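Local coordinates for Poly(A) RNA polymerase GLD2 (Rattus norvegicus, PDB 6LBK), which probably adds AMP units to the 3' ends of selected cytoplasmic mRNAs and microRNAs, as a non-canonical poly(A) RNA polymerase, at residues F298-A310 with R315-E329. The protein carries 1 engineered substitution. Numbering follows the deposited sequence.
Sequences FDWNTQMISVREA and RPDDMEWRNKYICVE
The thioether of Met-304 is a knob that lies over the indole of Trp-321. Its CG sits between the backbone N and carbonyl carbon (chi1 81°) and the chain runs on extended, carrying SD over one face of the Trp-321 ring system, 4.2 Å from the centroid of the six-membered ring, a Met-aromatic contact. Pro-316 CD lies over the same face, while Glu-329 borders the thioether, its CB beside SD and its carboxylate beside CE. At the root of the knob, Met-304 CB meets Cys-327 CB at 3.6 Å. The backbones pair here in parallel: Ile-305 N donates to Cys-327 O (3.0 Å), and Glu-329 N to Ile-305 O (2.8 Å). Ile-305 CG2 and Val-328 CG1 lie side by side on one face of the sheet. Beyond this pair, Ser-306 OG gives a 2.7 Å hydrogen bond to Glu-329 OE2 and accepts from Glu-309 N in an ST motif; a water joins Arg-308 NE to the carboxylates of Glu-309 and Glu-329. At the far end Arg-315 N donates a hydrogen bond to Thr-302 O at 2.7 Å, and its extended side chain lays one guanidinium face against the 300-302 backbone. An alanine in place of Arg-315 would probably uncover that backbone and leave the carbonyls of Trp-300 and Asn-301 without their neighbouring positive charge. Beside the 300-302 backbone, Ile-326 CG1 packs 4.0 Å from Trp-300 CE3. Within the PAP-associated region, strand 303-306 is the centre of a small mixed sheet, between 328-329 and antiparallel 311-314; helix 226-239 packs against Ile-305 and Val-328, and helix 344-363 against Trp-300 and Ile-326.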
ATOM      1  N   PHE A 298       3.499 -20.547   4.220  1.00 85.60           N
ATOM      2  CA  PHE A 298       4.333 -19.516   4.833  1.00 84.04           C
ATOM      3  C   PHE A 298       4.203 -19.550   6.346  1.00 85.53           C
ATOM      4  O   PHE A 298       3.122 -19.291   6.890  1.00 78.17           O
ATOM      5  CB  PHE A 298       3.967 -18.117   4.332  1.00 75.15           C
ATOM      6  CG  PHE A 298       4.694 -16.996   5.061  1.00 72.30           C
ATOM      7  CD1 PHE A 298       6.043 -16.770   4.856  1.00 74.25           C
ATOM      8  CD2 PHE A 298       4.024 -16.175   5.957  1.00 72.90           C
ATOM      9  CE1 PHE A 298       6.709 -15.750   5.522  1.00 74.84           C
ATOM     10  CE2 PHE A 298       4.693 -15.140   6.628  1.00 73.66           C
ATOM     11  CZ  PHE A 298       6.031 -14.933   6.404  1.00 72.23           C
ATOM     12  N   ASP A 299       5.339 -19.745   7.015  1.00 90.17           N
ATOM     13  CA  ASP A 299       5.406 -19.920   8.465  1.00 99.53           C
ATOM     14  C   ASP A 299       5.505 -18.552   9.152  1.00 97.56           C
ATOM     15  O   ASP A 299       6.590 -17.987   9.336  1.00 96.67           O
ATOM     16  CB  ASP A 299       6.577 -20.830   8.819  1.00 96.83           C
ATOM     17  CG  ASP A 299       6.564 -21.255  10.262  1.00101.65           C
ATOM     18  OD1 ASP A 299       5.570 -20.946  10.955  1.00 98.09           O
ATOM     19  OD2 ASP A 299       7.534 -21.924  10.697  1.00111.34           O
ATOM     20  N   TRP A 300       4.337 -18.014   9.529  1.00 89.25           N
ATOM     21  CA  TRP A 300       4.268 -16.748  10.253  1.00 88.94           C
ATOM     22  C   TRP A 300       5.192 -16.744  11.462  1.00 93.21           C
ATOM     23  O   TRP A 300       5.740 -15.698  11.830  1.00 97.64           O
ATOM     24  CB  TRP A 300       2.844 -16.495  10.737  1.00 83.21           C
ATOM     25  CG  TRP A 300       1.791 -16.854   9.766  1.00 75.04           C
ATOM     26  CD1 TRP A 300       1.116 -18.029   9.705  1.00 74.31           C
ATOM     27  CD2 TRP A 300       1.278 -16.037   8.709  1.00 75.62           C
ATOM     28  NE1 TRP A 300       0.203 -17.997   8.685  1.00 71.25           N
ATOM     29  CE2 TRP A 300       0.286 -16.786   8.054  1.00 67.95           C
ATOM     30  CE3 TRP A 300       1.556 -14.737   8.259  1.00 80.55           C
ATOM     31  CZ2 TRP A 300      -0.424 -16.293   6.974  1.00 64.97           C
ATOM     32  CZ3 TRP A 300       0.845 -14.241   7.175  1.00 75.82           C
ATOM     33  CH2 TRP A 300      -0.133 -15.017   6.550  1.00 73.72           C
ATOM     34  N   ASN A 301       5.322 -17.897  12.129  1.00 88.35           N
ATOM     35  CA  ASN A 301       5.947 -17.963  13.444  1.00 90.99           C
ATOM     36  C   ASN A 301       7.466 -17.954  13.390  1.00 93.56           C
ATOM     37  O   ASN A 301       8.101 -17.681  14.414  1.00 96.75           O
ATOM     38  CB  ASN A 301       5.470 -19.215  14.190  1.00 93.99           C
ATOM     39  CG  ASN A 301       3.956 -19.331  14.225  1.00 93.06           C
ATOM     40  OD1 ASN A 301       3.240 -18.556  13.583  1.00 91.19           O
ATOM     41  ND2 ASN A 301       3.460 -20.295  14.972  1.00 94.01           N
ATOM     42  N   THR A 302       8.070 -18.232  12.236  1.00 93.25           N
ATOM     43  CA  THR A 302       9.522 -18.263  12.164  1.00 96.85           C
ATOM     44  C   THR A 302      10.125 -17.263  11.189  1.00104.27           C
ATOM     45  O   THR A 302      11.322 -16.954  11.318  1.00100.81           O
ATOM     46  CB  THR A 302      10.009 -19.663  11.769  1.00100.74           C
ATOM     47  OG1 THR A 302       9.495 -19.987  10.470  1.00104.56           O
ATOM     48  CG2 THR A 302       9.529 -20.698  12.787  1.00104.09           C
ATOM     49  N   GLN A 303       9.357 -16.741  10.227  1.00108.61           N
ATOM     50  CA  GLN A 303       9.960 -15.935   9.175  1.00106.11           C
ATOM     51  C   GLN A 303       9.306 -14.569   9.011  1.00 87.43           C
ATOM     52  O   GLN A 303       8.168 -14.322   9.416  1.00 80.80           O
ATOM     53  CB  GLN A 303       9.976 -16.659   7.824  1.00113.15           C
ATOM     54  CG  GLN A 303      11.066 -17.711   7.756  1.00125.26           C
ATOM     55  CD  GLN A 303      11.394 -18.101   6.343  1.00128.95           C
ATOM     56  OE1 GLN A 303      10.511 -18.166   5.490  1.00122.42           O
ATOM     57  NE2 GLN A 303      12.671 -18.380   6.084  1.00136.85           N
ATOM     58  N   MET A 304      10.082 -13.689   8.390  1.00 89.84           N
ATOM     59  CA  MET A 304       9.686 -12.331   8.066  1.00 87.26           C
ATOM     60  C   MET A 304       9.910 -12.118   6.578  1.00 83.78           C
ATOM     61  O   MET A 304      10.835 -12.671   5.970  1.00 96.61           O
ATOM     62  CB  MET A 304      10.460 -11.273   8.865  1.00 84.86           C
ATOM     63  CG  MET A 304      11.837 -10.954   8.317  1.00 99.22           C
ATOM     64  SD  MET A 304      12.504  -9.426   9.020  1.00112.02           S
ATOM     65  CE  MET A 304      14.002  -9.284   8.047  1.00112.57           C
ATOM     66  N   ILE A 305       9.024 -11.330   6.007  1.00 73.11           N
ATOM     67  CA  ILE A 305       8.975 -11.066   4.574  1.00 72.48           C
ATOM     68  C   ILE A 305       9.808  -9.831   4.247  1.00 81.48           C
ATOM     69  O   ILE A 305       9.521  -8.728   4.738  1.00 81.62           O
ATOM     70  CB  ILE A 305       7.521 -10.881   4.130  1.00 69.90           C
ATOM     71  CG1 ILE A 305       6.846 -12.259   4.003  1.00 70.18           C
ATOM     72  CG2 ILE A 305       7.422  -9.995   2.871  1.00 65.12           C
ATOM     73  CD1 ILE A 305       5.366 -12.217   4.309  1.00 73.85           C
ATOM     74  N   SER A 306      10.840 -10.003   3.416  1.00 80.59           N
ATOM     75  CA  SER A 306      11.749  -8.916   3.071  1.00 73.81           C
ATOM     76  C   SER A 306      11.671  -8.693   1.559  1.00 85.88           C
ATOM     77  O   SER A 306      12.287  -9.439   0.783  1.00 93.33           O
ATOM     78  CB  SER A 306      13.158  -9.223   3.511  1.00 78.15           C
ATOM     79  OG  SER A 306      14.043  -8.272   2.959  1.00 79.16           O
ATOM     80  N   VAL A 307      10.864  -7.701   1.147  1.00 78.14           N
ATOM     81  CA  VAL A 307      10.881  -7.261  -0.246  1.00 70.90           C
ATOM     82  C   VAL A 307      12.243  -6.660  -0.599  1.00 84.54           C
ATOM     83  O   VAL A 307      12.681  -6.735  -1.755  1.00 89.50           O
ATOM     84  CB  VAL A 307       9.727  -6.277  -0.524  1.00 74.71           C
ATOM     85  CG1 VAL A 307       9.935  -5.558  -1.857  1.00 78.23           C
ATOM     86  CG2 VAL A 307       8.353  -7.003  -0.526  1.00 69.61           C
ATOM     87  N   ARG A 308      12.927  -6.034   0.369  1.00 79.79           N
ATOM     88  CA  ARG A 308      14.254  -5.502   0.074  1.00 80.75           C
ATOM     89  C   ARG A 308      15.201  -6.618  -0.345  1.00 92.68           C
ATOM     90  O   ARG A 308      16.038  -6.433  -1.236  1.00100.34           O
ATOM     91  CB  ARG A 308      14.826  -4.747   1.281  1.00 77.56           C
ATOM     92  CG  ARG A 308      16.241  -4.181   1.057  1.00 81.46           C
ATOM     93  CD  ARG A 308      16.824  -3.494   2.297  1.00 84.93           C
ATOM     94  NE  ARG A 308      17.977  -4.237   2.805  1.00113.91           N
ATOM     95  CZ  ARG A 308      19.212  -4.163   2.301  1.00116.94           C
ATOM     96  NH1 ARG A 308      20.196  -4.882   2.828  1.00116.30           N
ATOM     97  NH2 ARG A 308      19.467  -3.370   1.266  1.00119.23           N
ATOM     98  N   GLU A 309      15.075  -7.790   0.269  1.00 91.64           N
ATOM     99  CA  GLU A 309      15.954  -8.895  -0.083  1.00 90.95           C
ATOM    100  C   GLU A 309      15.357  -9.804  -1.147  1.00 83.25           C
ATOM    101  O   GLU A 309      16.086 -10.631  -1.699  1.00 85.35           O
ATOM    102  CB  GLU A 309      16.261  -9.718   1.166  1.00 90.37           C
ATOM    103  CG  GLU A 309      17.155  -9.006   2.134  1.00 99.59           C
ATOM    104  CD  GLU A 309      17.256  -9.737   3.442  1.00111.44           C
ATOM    105  OE1 GLU A 309      17.838 -10.840   3.475  1.00116.44           O
ATOM    106  OE2 GLU A 309      16.703  -9.222   4.437  1.00114.39           O
ATOM    107  N   ALA A 310      14.080  -9.596  -1.495  1.00 75.97           N
ATOM    108  CA  ALA A 310      13.307 -10.489  -2.366  1.00 83.79           C
ATOM    109  C   ALA A 310      13.321 -11.918  -1.812  1.00 90.54           C
ATOM    110  O   ALA A 310      13.385 -12.907  -2.553  1.00 86.20           O
ATOM    111  CB  ALA A 310      13.812 -10.444  -3.808  1.00 96.21           C
ATOM    112  N   ARG A 315      13.056 -14.929  11.387  1.00113.69           N
ATOM    113  CA  ARG A 315      12.761 -13.835  12.308  1.00117.17           C
ATOM    114  C   ARG A 315      13.990 -13.467  13.135  1.00120.11           C
ATOM    115  O   ARG A 315      14.613 -14.349  13.747  1.00120.14           O
ATOM    116  CB  ARG A 315      11.614 -14.192  13.253  1.00113.91           C
ATOM    117  CG  ARG A 315      10.227 -14.132  12.671  1.00101.72           C
ATOM    118  CD  ARG A 315       9.262 -14.570  13.740  1.00 98.26           C
ATOM    119  NE  ARG A 315       7.883 -14.210  13.465  1.00 93.62           N
ATOM    120  CZ  ARG A 315       6.905 -14.356  14.352  1.00103.47           C
ATOM    121  NH1 ARG A 315       7.169 -14.860  15.554  1.00111.27           N
ATOM    122  NH2 ARG A 315       5.665 -14.003  14.043  1.00 98.72           N
ATOM    123  N   PRO A 316      14.348 -12.186  13.195  1.00116.01           N
ATOM    124  CA  PRO A 316      15.466 -11.751  14.033  1.00113.57           C
ATOM    125  C   PRO A 316      15.164 -11.894  15.513  1.00120.79           C
ATOM    126  O   PRO A 316      14.007 -11.866  15.940  1.00114.71           O
ATOM    127  CB  PRO A 316      15.642 -10.277  13.646  1.00109.78           C
ATOM    128  CG  PRO A 316      15.002 -10.161  12.306  1.00104.73           C
ATOM    129  CD  PRO A 316      13.818 -11.076  12.386  1.00109.87           C
ATOM    130  N   ASP A 317      16.225 -12.096  16.298  1.00129.87           N
ATOM    131  CA  ASP A 317      16.068 -12.177  17.743  1.00132.86           C
ATOM    132  C   ASP A 317      15.986 -10.798  18.389  1.00132.94           C
ATOM    133  O   ASP A 317      16.151 -10.675  19.608  1.00138.61           O
ATOM    134  CB  ASP A 317      17.234 -12.964  18.343  1.00140.84           C
ATOM    135  CG  ASP A 317      17.004 -13.335  19.791  1.00155.04           C
ATOM    136  OD1 ASP A 317      15.979 -13.991  20.067  1.00155.02           O
ATOM    137  OD2 ASP A 317      17.833 -12.951  20.648  1.00165.85           O
ATOM    138  N   ASP A 318      15.705  -9.767  17.592  1.00130.58           N
ATOM    139  CA  ASP A 318      15.593  -8.386  18.126  1.00136.50           C
ATOM    140  C   ASP A 318      14.289  -8.259  18.917  1.00141.92           C
ATOM    141  O   ASP A 318      13.369  -9.038  18.713  1.00139.36           O
ATOM    142  CB  ASP A 318      15.737  -7.348  17.013  1.00135.73           C
ATOM    143  CG  ASP A 318      16.186  -5.970  17.477  1.00139.42           C
ATOM    144  OD1 ASP A 318      17.121  -5.898  18.296  1.00144.23           O
ATOM    145  OD2 ASP A 318      15.610  -4.981  17.008  1.00133.80           O
ATOM    146  N   MET A 319      14.164  -7.259  19.777  1.00150.95           N
ATOM    147  CA  MET A 319      12.916  -7.186  20.584  1.00155.37           C
ATOM    148  C   MET A 319      11.692  -6.761  19.761  1.00150.37           C
ATOM    149  O   MET A 319      10.573  -7.008  20.208  1.00150.71           O
ATOM    150  CB  MET A 319      13.086  -6.372  21.867  1.00161.40           C
ATOM    151  CG  MET A 319      14.146  -6.978  22.770  1.00169.12           C
ATOM    152  SD  MET A 319      14.365  -8.766  22.530  1.00167.49           S
ATOM    153  CE  MET A 319      16.063  -8.948  23.071  1.00171.30           C
ATOM    154  N   GLU A 320      11.892  -6.133  18.612  1.00143.80           N
ATOM    155  CA  GLU A 320      10.726  -5.754  17.790  1.00138.53           C
ATOM    156  C   GLU A 320       9.965  -7.014  17.364  1.00136.23           C
ATOM    157  O   GLU A 320       8.745  -7.001  17.447  1.00140.53           O
ATOM    158  CB  GLU A 320      11.194  -4.974  16.562  1.00141.61           C
ATOM    159  CG  GLU A 320      11.749  -3.588  16.868  1.00150.76           C
ATOM    160  CD  GLU A 320      10.776  -2.519  17.340  1.00152.92           C
ATOM    161  OE1 GLU A 320      10.754  -1.442  16.736  1.00152.10           O
ATOM    162  OE2 GLU A 320      10.064  -2.757  18.322  1.00155.07           O
ATOM    163  N   TRP A 321      10.650  -8.086  16.987  1.00133.71           N
ATOM    164  CA  TRP A 321       9.919  -9.266  16.458  1.00129.76           C
ATOM    165  C   TRP A 321       9.688 -10.357  17.502  1.00130.03           C
ATOM    166  O   TRP A 321       9.207 -11.414  17.121  1.00121.56           O
ATOM    167  CB  TRP A 321      10.688  -9.856  15.281  1.00129.97           C
ATOM    168  CG  TRP A 321      11.424  -8.857  14.451  1.00133.51           C
ATOM    169  CD1 TRP A 321      12.725  -8.488  14.590  1.00139.88           C
ATOM    170  CD2 TRP A 321      10.923  -8.132  13.316  1.00127.38           C
ATOM    171  NE1 TRP A 321      13.061  -7.570  13.638  1.00138.71           N
ATOM    172  CE2 TRP A 321      11.975  -7.332  12.840  1.00130.32           C
ATOM    173  CE3 TRP A 321       9.694  -8.071  12.662  1.00116.92           C
ATOM    174  CZ2 TRP A 321      11.833  -6.490  11.743  1.00122.47           C
ATOM    175  CZ3 TRP A 321       9.554  -7.244  11.576  1.00113.42           C
ATOM    176  CH2 TRP A 321      10.610  -6.464  11.127  1.00116.26           C
ATOM    177  N   ARG A 322       9.962 -10.111  18.773  1.00133.46           N
ATOM    178  CA  ARG A 322       9.865 -11.244  19.729  1.00134.68           C
ATOM    179  C   ARG A 322       8.465 -11.862  19.821  1.00130.06           C
ATOM    180  O   ARG A 322       8.388 -13.082  19.728  1.00137.12           O
ATOM    181  CB  ARG A 322      10.368 -10.818  21.114  1.00138.69           C
ATOM    182  CG  ARG A 322      11.036 -11.935  21.902  1.00141.35           C
ATOM    183  CD  ARG A 322      12.146 -11.445  22.810  1.00147.85           C
ATOM    184  NE  ARG A 322      11.640 -10.448  23.740  1.00157.75           N
ATOM    185  CZ  ARG A 322      11.039 -10.714  24.900  1.00165.81           C
ATOM    186  NH1 ARG A 322      10.878 -11.965  25.293  1.00170.19           N
ATOM    187  NH2 ARG A 322      10.609  -9.727  25.668  1.00165.87           N
ATOM    188  N   ASN A 323       7.387 -11.092  19.884  1.00120.51           N
ATOM    189  CA  ASN A 323       6.111 -11.799  20.154  1.00112.95           C
ATOM    190  C   ASN A 323       5.071 -11.570  19.072  1.00109.25           C
ATOM    191  O   ASN A 323       3.929 -11.985  19.255  1.00114.03           O
ATOM    192  CB  ASN A 323       5.535 -11.341  21.485  1.00120.33           C
ATOM    193  CG  ASN A 323       6.538 -11.506  22.598  1.00132.88           C
ATOM    194  OD1 ASN A 323       6.881 -12.626  22.966  1.00132.62           O
ATOM    195  ND2 ASN A 323       7.008 -10.395  23.132  1.00138.33           N
ATOM    196  N   LYS A 324       5.482 -10.945  17.986  1.00122.70           N
ATOM    197  CA  LYS A 324       4.579 -10.637  16.856  1.00111.72           C
ATOM    198  C   LYS A 324       4.108 -11.883  16.128  1.00112.04           C
ATOM    199  O   LYS A 324       4.908 -12.785  15.917  1.00115.03           O
ATOM    200  CB  LYS A 324       5.358  -9.885  15.789  1.00105.25           C
ATOM    201  CG  LYS A 324       6.243  -8.785  16.320  1.00106.30           C
ATOM    202  CD  LYS A 324       5.548  -7.902  17.300  1.00106.84           C
ATOM    203  CE  LYS A 324       4.786  -6.780  16.642  1.00105.20           C
ATOM    204  NZ  LYS A 324       3.500  -6.538  17.334  1.00109.64           N
ATOM    205  N   TYR A 325       2.870 -11.833  15.658  1.00107.27           N
ATOM    206  CA  TYR A 325       2.290 -12.914  14.835  1.00108.00           C
ATOM    207  C   TYR A 325       2.748 -12.767  13.379  1.00 98.37           C
ATOM    208  O   TYR A 325       3.130 -13.757  12.798  1.00100.86           O
ATOM    209  CB  TYR A 325       0.780 -12.788  14.878  1.00105.42           C
ATOM    210  CG  TYR A 325       0.170 -12.995  16.230  1.00105.96           C
ATOM    211  CD1 TYR A 325       0.702 -13.899  17.116  1.00111.10           C
ATOM    212  CD2 TYR A 325      -0.981 -12.333  16.591  1.00103.96           C
ATOM    213  CE1 TYR A 325       0.111 -14.123  18.342  1.00117.52           C
ATOM    214  CE2 TYR A 325      -1.588 -12.539  17.811  1.00108.70           C
ATOM    215  CZ  TYR A 325      -1.035 -13.442  18.686  1.00116.30           C
ATOM    216  OH  TYR A 325      -1.619 -13.645  19.892  1.00129.24           O
ATOM    217  N   ILE A 326       2.795 -11.552  12.842  1.00 90.61           N
ATOM    218  CA  ILE A 326       3.125 -11.353  11.441  1.00 82.80           C
ATOM    219  C   ILE A 326       4.292 -10.374  11.389  1.00 86.88           C
ATOM    220  O   ILE A 326       4.299  -9.372  12.118  1.00 83.49           O
ATOM    221  CB  ILE A 326       1.908 -10.837  10.644  1.00 78.46           C
ATOM    222  CG1 ILE A 326       0.712 -11.770  10.834  1.00 77.85           C
ATOM    223  CG2 ILE A 326       2.205 -10.730   9.138  1.00 78.30           C
ATOM    224  CD1 ILE A 326      -0.465 -11.422   9.981  1.00 72.53           C
ATOM    225  N   CYS A 327       5.314 -10.714  10.599  1.00 88.30           N
ATOM    226  CA  CYS A 327       6.548  -9.931  10.480  1.00 86.04           C
ATOM    227  C   CYS A 327       6.820  -9.596   9.013  1.00 90.26           C
ATOM    228  O   CYS A 327       7.287 -10.452   8.262  1.00 96.23           O
ATOM    229  CB  CYS A 327       7.729 -10.678  11.073  1.00 89.44           C
ATOM    230  SG  CYS A 327       7.613 -10.970  12.825  1.00106.12           S
ATOM    231  N   VAL A 328       6.558  -8.357   8.608  1.00 77.51           N
ATOM    232  CA  VAL A 328       6.888  -7.855   7.274  1.00 70.48           C
ATOM    233  C   VAL A 328       7.908  -6.711   7.420  1.00 72.78           C
ATOM    234  O   VAL A 328       7.649  -5.735   8.128  1.00 78.37           O
ATOM    235  CB  VAL A 328       5.631  -7.387   6.534  1.00 64.98           C
ATOM    236  CG1 VAL A 328       5.954  -7.039   5.101  1.00 71.78           C
ATOM    237  CG2 VAL A 328       4.543  -8.426   6.637  1.00 64.37           C
ATOM    238  N   GLU A 329       9.089  -6.862   6.816  1.00 73.67           N
ATOM    239  CA  GLU A 329      10.160  -5.880   6.963  1.00 76.08           C
ATOM    240  C   GLU A 329       9.896  -4.667   6.069  1.00 88.75           C
ATOM    241  O   GLU A 329       9.754  -4.806   4.850  1.00 90.51           O
ATOM    242  CB  GLU A 329      11.516  -6.494   6.620  1.00 79.95           C
ATOM    243  CG  GLU A 329      12.711  -5.556   6.832  1.00 83.48           C
ATOM    244  CD  GLU A 329      14.030  -6.073   6.220  1.00 90.83           C
ATOM    245  OE1 GLU A 329      15.081  -6.048   6.915  1.00 96.90           O
ATOM    246  OE2 GLU A 329      14.029  -6.490   5.041  1.00 94.20           O
TER
HETATM  247  O   HOH W   1      16.981  -6.312   4.431  1.00 63.34           O